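Local structure of protein toll (Drosophila melanogaster, 4LXR) at residues 405-410 and 440-445; 423-428 and 460-465. The protein serves as the cell-surface receptor for activated spaetzle, switching on Toll signalling in embryonic dorsal-ventral patterning and antifungal immunity, with this chain as its extracellular leucine-rich-repeat region. One frame throughout, in Å; residues are numbered along the deposited sequence.

Both contacts join neighbouring turns of the leucine-rich-repeat solenoid, and their segments alternate along the chain. Interaction 1 sets the end of LRR 11 against residues 440-445, in the loop between helix 429-433 and strand 450-452; interaction 2 sets 423-428 of LRR 12 against 460-465 of LRR 13. Each is partly buried and has a water at its interface, the bridge in interaction 1 being doubtful. Interaction 1 buries more surface, 373 against 198 Å², through several aromatic and sulfur contacts, whereas interaction 2 centres on one tyrosine whose hydroxyl meets polar groups. They meet through Ser440 OG, probably hydrogen-bonded to Asp464 OD2 (2.6 Å) and weakly to Trp465 NE1 (3.1 Å).

Interaction 1: 405-410 and 440-445; sequences RAFVST and SPFGYM
Pro441 O accepts a hydrogen bond of 2.9 Å from a water between two successive turns of the leucine-rich-repeat solenoid; the water lies so close to Phe407 N that a second bond there is doubtful. The segments occupy equivalent places, each ending five residues before the next strand, and the Phe407 and Phe442 side chains run alongside each other in the same sense. Phe407 CE2 comes 3.9 Å from Phe442 CE1, the ring planes inclined at 56°; Ile402 touches both side chains. Met445 crosses Phe407 and lays its methyl CE 3.6 Å from Phe407 CB, while its SD sits obliquely to the ring in a Met-aromatic contact. An alanine in place of Phe407 would probably strip Met445 CE and the near edge of Phe442 of their apolar partner and open a gap between the two turns. Farther out, Val408 covers one face of the Tyr444 ring in a CH-pi contact, its CB 4.0 Å from the ring centroid and only 8° off the normal. With CG1 held between the backbone N and carbonyl carbon (chi1 54°), Val408 swings CG2 over the CD1-CE1 side of that ring. On the other flank Thr410 OG1, weakly bonded to Phe407 O, comes within 3.4 Å of Met445 SD.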
# COMPACT_ATOMS: atom_id res chain seq x y z
N ARG A 405 9.00 -30.48 -5.82
CA ARG A 405 10.41 -30.14 -5.64
C ARG A 405 10.78 -28.75 -6.13
O ARG A 405 11.97 -28.41 -6.20
CB ARG A 405 11.31 -31.21 -6.28
CG ARG A 405 11.10 -32.60 -5.69
CD ARG A 405 12.15 -33.61 -6.13
NE ARG A 405 13.50 -33.28 -5.64
CZ ARG A 405 13.91 -33.43 -4.38
NH1 ARG A 405 13.08 -33.89 -3.46
NH2 ARG A 405 15.15 -33.11 -4.05
N ALA A 406 9.78 -27.92 -6.42
CA ALA A 406 10.02 -26.57 -6.93
C ALA A 406 10.93 -25.71 -6.05
O ALA A 406 11.77 -24.95 -6.56
CB ALA A 406 8.71 -25.84 -7.17
N PHE A 407 10.77 -25.85 -4.74
CA PHE A 407 11.46 -24.97 -3.80
C PHE A 407 12.43 -25.68 -2.86
O PHE A 407 12.77 -25.16 -1.80
CB PHE A 407 10.44 -24.12 -3.03
CG PHE A 407 9.67 -23.18 -3.91
CD1 PHE A 407 10.25 -21.98 -4.35
CD2 PHE A 407 8.39 -23.50 -4.33
CE1 PHE A 407 9.54 -21.12 -5.19
CE2 PHE A 407 7.67 -22.64 -5.15
CZ PHE A 407 8.24 -21.46 -5.59
N VAL A 408 12.90 -26.84 -3.27
CA VAL A 408 13.86 -27.56 -2.45
C VAL A 408 15.21 -26.84 -2.40
O VAL A 408 15.88 -26.87 -1.38
CB VAL A 408 14.01 -29.05 -2.89
CG1 VAL A 408 14.36 -29.16 -4.36
CG2 VAL A 408 15.08 -29.74 -2.06
N SER A 409 15.59 -26.15 -3.48
CA SER A 409 16.94 -25.60 -3.58
C SER A 409 17.05 -24.08 -3.41
O SER A 409 18.13 -23.51 -3.57
CB SER A 409 17.59 -26.03 -4.90
OG SER A 409 17.64 -27.44 -4.99
N THR A 410 15.94 -23.44 -3.10
CA THR A 410 15.92 -21.99 -2.92
C THR A 410 16.02 -21.60 -1.44
O THR A 410 15.14 -20.94 -0.89
CB THR A 410 14.65 -21.40 -3.52
OG1 THR A 410 13.53 -22.16 -3.08
CG2 THR A 410 14.71 -21.45 -5.05
N SER A 440 3.17 -28.19 2.75
CA SER A 440 3.07 -27.48 1.49
C SER A 440 4.40 -27.58 0.71
O SER A 440 5.42 -27.94 1.29
CB SER A 440 2.74 -26.00 1.74
OG SER A 440 3.92 -25.25 1.97
N PRO A 441 4.38 -27.27 -0.60
CA PRO A 441 5.62 -27.23 -1.39
C PRO A 441 6.64 -26.21 -0.88
O PRO A 441 7.82 -26.26 -1.25
CB PRO A 441 5.13 -26.81 -2.79
CG PRO A 441 3.72 -27.26 -2.85
CD PRO A 441 3.18 -27.11 -1.44
N PHE A 442 6.19 -25.31 -0.02
CA PHE A 442 7.05 -24.25 0.51
C PHE A 442 7.83 -24.71 1.74
O PHE A 442 8.65 -23.96 2.28
CB PHE A 442 6.19 -23.04 0.84
CG PHE A 442 5.24 -22.68 -0.25
CD1 PHE A 442 5.69 -22.51 -1.55
CD2 PHE A 442 3.88 -22.56 -0.00
CE1 PHE A 442 4.81 -22.21 -2.58
CE2 PHE A 442 3.00 -22.25 -1.02
CZ PHE A 442 3.47 -22.07 -2.30
N GLY A 443 7.56 -25.95 2.15
CA GLY A 443 8.04 -26.47 3.42
C GLY A 443 9.54 -26.53 3.59
O GLY A 443 10.03 -26.62 4.72
N TYR A 444 10.28 -26.48 2.48
CA TYR A 444 11.73 -26.56 2.54
C TYR A 444 12.31 -25.24 3.03
O TYR A 444 13.45 -25.18 3.50
CB TYR A 444 12.32 -26.92 1.16
CG TYR A 444 11.98 -28.33 0.73
CD1 TYR A 444 12.67 -29.41 1.26
CD2 TYR A 444 10.97 -28.57 -0.19
CE1 TYR A 444 12.36 -30.72 0.89
CE2 TYR A 444 10.65 -29.88 -0.57
CZ TYR A 444 11.35 -30.94 -0.03
OH TYR A 444 11.06 -32.23 -0.41
N MET A 445 11.52 -24.19 2.93
CA MET A 445 12.04 -22.85 3.17
C MET A 445 11.75 -22.40 4.60
O MET A 445 10.92 -21.52 4.84
CB MET A 445 11.50 -21.88 2.12
CG MET A 445 11.91 -22.29 0.72
SD MET A 445 11.40 -21.16 -0.59
CE MET A 445 9.65 -21.52 -0.68
O HOH W 1 9.30 -27.41 -3.41

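Interaction 2: 423-428 and 460-465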
# COMPACT_ATOMS: atom_id res chain seq x y z
N ILE A 423 -4.03 -21.15 -7.37
CA ILE A 423 -3.37 -22.17 -6.57
C ILE A 423 -4.28 -22.80 -5.53
O ILE A 423 -4.79 -22.11 -4.64
CB ILE A 423 -2.13 -21.60 -5.87
CG1 ILE A 423 -1.18 -21.00 -6.91
CG2 ILE A 423 -1.45 -22.67 -5.05
CD1 ILE A 423 -0.18 -20.03 -6.32
N ASP A 424 -4.50 -24.11 -5.64
CA ASP A 424 -5.29 -24.80 -4.62
C ASP A 424 -4.48 -25.84 -3.82
O ASP A 424 -4.99 -26.45 -2.87
CB ASP A 424 -6.56 -25.42 -5.23
CG ASP A 424 -6.27 -26.55 -6.20
OD1 ASP A 424 -5.09 -26.81 -6.51
OD2 ASP A 424 -7.25 -27.18 -6.68
N LEU A 425 -3.23 -26.05 -4.22
CA LEU A 425 -2.35 -27.07 -3.64
C LEU A 425 -2.96 -28.47 -3.63
O LEU A 425 -2.48 -29.36 -2.93
CB LEU A 425 -1.85 -26.67 -2.25
CG LEU A 425 -0.99 -25.40 -2.17
CD1 LEU A 425 -0.48 -25.21 -0.75
CD2 LEU A 425 0.18 -25.44 -3.17
N GLN A 426 -4.02 -28.65 -4.42
CA GLN A 426 -4.57 -29.96 -4.77
C GLN A 426 -4.84 -30.84 -3.56
O GLN A 426 -4.37 -31.97 -3.51
CB GLN A 426 -3.64 -30.66 -5.77
CG GLN A 426 -3.05 -29.70 -6.81
CD GLN A 426 -2.46 -30.41 -8.02
OE1 GLN A 426 -3.09 -31.30 -8.60
NE2 GLN A 426 -1.25 -30.03 -8.40
N GLN A 427 -5.60 -30.32 -2.61
CA GLN A 427 -5.74 -30.97 -1.32
C GLN A 427 -7.09 -31.65 -1.07
O GLN A 427 -8.13 -30.99 -1.09
CB GLN A 427 -5.46 -29.95 -0.22
CG GLN A 427 -5.40 -30.57 1.16
CD GLN A 427 -4.30 -31.59 1.29
OE1 GLN A 427 -3.14 -31.31 1.02
NE2 GLN A 427 -4.66 -32.79 1.72
N PRO A 428 -7.08 -32.98 -0.82
CA PRO A 428 -8.29 -33.76 -0.55
C PRO A 428 -8.92 -33.46 0.81
O PRO A 428 -8.23 -33.36 1.82
CB PRO A 428 -7.79 -35.21 -0.60
CG PRO A 428 -6.34 -35.12 -0.33
CD PRO A 428 -5.90 -33.84 -0.98
N PHE A 460 -6.76 -24.69 3.48
CA PHE A 460 -6.19 -25.30 4.67
C PHE A 460 -4.91 -24.59 5.11
O PHE A 460 -4.08 -24.22 4.27
CB PHE A 460 -5.90 -26.77 4.35
CG PHE A 460 -5.18 -27.51 5.42
CD1 PHE A 460 -5.80 -27.81 6.62
CD2 PHE A 460 -3.89 -27.99 5.20
CE1 PHE A 460 -5.14 -28.53 7.61
CE2 PHE A 460 -3.23 -28.71 6.18
CZ PHE A 460 -3.86 -28.98 7.39
N VAL A 461 -4.75 -24.42 6.42
CA VAL A 461 -3.50 -23.92 6.99
C VAL A 461 -2.51 -25.07 7.14
O VAL A 461 -2.62 -25.86 8.07
CB VAL A 461 -3.74 -23.27 8.36
CG1 VAL A 461 -2.44 -22.77 8.92
CG2 VAL A 461 -4.75 -22.14 8.25
N TYR A 462 -1.54 -25.16 6.23
CA TYR A 462 -0.59 -26.28 6.19
C TYR A 462 0.36 -26.37 7.38
O TYR A 462 0.60 -25.39 8.08
CB TYR A 462 0.20 -26.27 4.87
CG TYR A 462 -0.61 -26.78 3.71
CD1 TYR A 462 -1.63 -26.00 3.16
CD2 TYR A 462 -0.39 -28.05 3.18
CE1 TYR A 462 -2.41 -26.48 2.11
CE2 TYR A 462 -1.14 -28.52 2.12
CZ TYR A 462 -2.15 -27.74 1.59
OH TYR A 462 -2.91 -28.22 0.55
N ASN A 463 0.92 -27.56 7.59
CA ASN A 463 1.76 -27.85 8.75
C ASN A 463 3.06 -27.03 8.81
O ASN A 463 3.42 -26.51 9.86
CB ASN A 463 2.10 -29.34 8.82
CG ASN A 463 3.10 -29.66 9.92
OD1 ASN A 463 2.74 -29.78 11.09
ND2 ASN A 463 4.36 -29.81 9.54
N ASP A 464 3.75 -26.95 7.68
CA ASP A 464 5.03 -26.24 7.65
C ASP A 464 4.88 -24.76 7.97
O ASP A 464 5.79 -24.16 8.53
CB ASP A 464 5.75 -26.44 6.31
CG ASP A 464 4.86 -26.18 5.12
OD1 ASP A 464 3.73 -26.74 5.08
OD2 ASP A 464 5.28 -25.42 4.22
N TRP A 465 3.73 -24.18 7.62
CA TRP A 465 3.52 -22.74 7.86
C TRP A 465 3.48 -22.47 9.36
O TRP A 465 3.85 -21.39 9.82
CB TRP A 465 2.24 -22.23 7.20
CG TRP A 465 2.17 -22.45 5.70
CD1 TRP A 465 3.19 -22.79 4.87
CD2 TRP A 465 0.99 -22.37 4.88
NE1 TRP A 465 2.73 -22.92 3.58
CE2 TRP A 465 1.39 -22.67 3.56
CE3 TRP A 465 -0.35 -22.07 5.13
CZ2 TRP A 465 0.48 -22.69 2.49
CZ3 TRP A 465 -1.25 -22.10 4.07
CH2 TRP A 465 -0.83 -22.40 2.77
O HOH W 2 -5.13 -25.99 0.18
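Adjacent coils of the leucine-rich-repeat solenoid, LRR 12 and LRR 13, pack here through Tyr462, which reaches from segment 460-465, leading into a short helix, to the loop 423-428. Leu425 CD1 lies over one face of its ring in a CH-pi contact, 4.1 Å from the centroid and 28° off the normal. Phe460 covers the opposite face, its CD2 3.6 Å above the ring plane, so the phenol is clamped between an aliphatic methyl and an aromatic edge. Leu425 CD1 also reaches Trp465, 4.2 Å from CZ2; the indole in turn carries Tyr462 CB over one face, and Leu425 thus bridges both aromatic residues. The phenol tip is closely wrapped: Leu425 CB stands 3.4 Å from Tyr462 OH. Gln427 runs alongside Tyr462 but head to tail with it, its CG anti to the backbone N (chi1 -172°) and its chain bent at chi2 (61°), which turns the amide back beside the phenol and sets OE1 3.1 Å from Tyr462 OH. An Asx turn shapes the loop, Gln426 N donating to Asp424 OD1 from above the carboxylate plane; that oxygen also forms a salt bridge with Arg400. At the edge of the phenol, in the ring plane, a water hydrogen-bonds to Tyr462 OH at 3.2 Å and donates to Asp424 O.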